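Local coordinates for protein DNA polymerase sliding clamp 2 (Sulfolobus tokodaii, PDB 3AIZ) that forms a subunit of the ring that encircles DNA and tethers the replicative polymerase and other DNA-processing proteins to it, at residues 146-150 with 177-181. Sequence-based numbering, arbitrary orientation.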
# COMPACT_ATOMS: atom_id res chain seq x y z
N ILE A 146 15.51 20.08 21.79
CA ILE A 146 16.74 20.16 22.57
C ILE A 146 17.36 18.78 22.75
O ILE A 146 18.58 18.63 22.78
CB ILE A 146 16.50 20.80 23.94
CG1 ILE A 146 16.07 22.27 23.77
CG2 ILE A 146 17.74 20.71 24.81
CD1 ILE A 146 15.84 22.99 25.08
N ALA A 147 16.51 17.76 22.87
CA ALA A 147 16.99 16.39 23.00
C ALA A 147 17.72 15.96 21.73
O ALA A 147 18.76 15.31 21.79
CB ALA A 147 15.83 15.45 23.29
N ARG A 148 17.17 16.34 20.58
CA ARG A 148 17.80 16.07 19.30
C ARG A 148 19.16 16.76 19.21
O ARG A 148 20.14 16.18 18.76
CB ARG A 148 16.90 16.53 18.16
CG ARG A 148 17.61 16.66 16.82
CD ARG A 148 16.95 17.73 15.97
NE ARG A 148 16.89 19.01 16.68
CZ ARG A 148 16.13 20.03 16.31
NH1 ARG A 148 15.36 19.93 15.23
NH2 ARG A 148 16.14 21.15 17.01
N ASP A 149 19.20 18.02 19.65
CA ASP A 149 20.45 18.77 19.68
C ASP A 149 21.49 18.05 20.52
O ASP A 149 22.61 17.82 20.08
CB ASP A 149 20.22 20.18 20.23
CG ASP A 149 19.31 21.01 19.35
OD1 ASP A 149 19.02 20.58 18.22
OD2 ASP A 149 18.89 22.10 19.79
N LEU A 150 21.09 17.69 21.74
CA LEU A 150 22.00 17.02 22.68
C LEU A 150 22.49 15.68 22.14
O LEU A 150 23.62 15.27 22.42
CB LEU A 150 21.32 16.84 24.04
CG LEU A 150 20.96 18.14 24.77
CD1 LEU A 150 20.08 17.86 25.98
CD2 LEU A 150 22.21 18.90 25.17
N TYR A 177 27.88 22.74 22.28
CA TYR A 177 26.47 23.09 22.14
C TYR A 177 26.02 23.96 23.31
O TYR A 177 26.39 23.72 24.46
CB TYR A 177 25.60 21.84 22.06
CG TYR A 177 24.11 22.12 22.14
CD1 TYR A 177 23.41 22.56 21.02
CD2 TYR A 177 23.41 21.95 23.32
CE1 TYR A 177 22.06 22.82 21.09
CE2 TYR A 177 22.06 22.20 23.40
CZ TYR A 177 21.39 22.64 22.28
OH TYR A 177 20.03 22.89 22.34
N LYS A 178 25.21 24.98 23.01
CA LYS A 178 24.69 25.87 24.04
C LYS A 178 23.40 26.54 23.60
O LYS A 178 23.41 27.43 22.75
CB LYS A 178 25.74 26.92 24.41
CG LYS A 178 25.29 27.86 25.52
CD LYS A 178 26.35 28.91 25.82
CE LYS A 178 27.67 28.27 26.24
NZ LYS A 178 28.74 29.28 26.46
N SER A 179 22.28 26.12 24.18
CA SER A 179 20.99 26.72 23.90
C SER A 179 20.55 27.63 25.04
O SER A 179 20.94 27.44 26.19
CB SER A 179 19.93 25.65 23.64
OG SER A 179 19.81 24.77 24.75
N LEU A 180 19.73 28.63 24.71
CA LEU A 180 19.25 29.58 25.70
C LEU A 180 17.73 29.65 25.69
O LEU A 180 17.12 29.90 24.65
CB LEU A 180 19.83 30.97 25.43
CG LEU A 180 21.36 31.06 25.33
CD1 LEU A 180 21.79 32.47 24.96
CD2 LEU A 180 22.01 30.62 26.64
N LEU A 181 17.13 29.43 26.85
CA LEU A 181 15.68 29.51 26.99
C LEU A 181 15.30 30.72 27.84
O LEU A 181 15.79 30.88 28.96
CB LEU A 181 15.13 28.23 27.60
CG LEU A 181 15.58 26.93 26.93
CD1 LEU A 181 14.90 25.73 27.56
CD2 LEU A 181 15.31 26.98 25.43
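Tyr-177 directs its ring from the strand against the side chains of helix segment 146-150, where Asp-149 and Leu-150 receive it and Ile-146 meets its hydroxyl end. With CG anti to the backbone N (chi1 171°), the ring reaches across to the helix and crosses the three helix side chains at about a right angle. Asp-149 CB lies obliquely against the OH-bearing end, 3.3 Å from Tyr-177 CE1, while Leu-150 CD2 also approaches obliquely, on the CD2-CE2 side of the ring, 3.7 Å from Tyr-177 CE2. Asp-149 OD2 comes within 2.9 Å of Tyr-177 OH, with carboxylate and ring planes 60° apart; OD2 is hydrogen-bonded to Tyr-105 OH of the neighbouring PCNA3 subunit. On its own side Tyr-177 OH receives a weak hydrogen bond from Ser-179 OG at 3.1 Å. Strand 175-183 and helix 140-150 belong to the C-terminal half of a PCNA fold, in which helices line the inside of the ring and sheets form its outside; the segment axes run nearly antiparallel (165°), 9.9 Å apart. Tyr-177 to Leu-180 also pair with an antiparallel strand of the PCNA3 chain, carrying the sheet across the subunit interface, where Phe-109 of that chain meets the Tyr-177 ring. The other Asp-149 oxygen, OD1, takes Arg-148 NE at 3.1 Å from above the carboxylate plane, a salt bridge between neighbours on the helix. Further along the strand the Ile-146/Leu-181 pair is apolar: Ile-146 CD1, at the end of an extended side chain, reaches tip to tip toward Leu-181 CD1, 3.8 Å away.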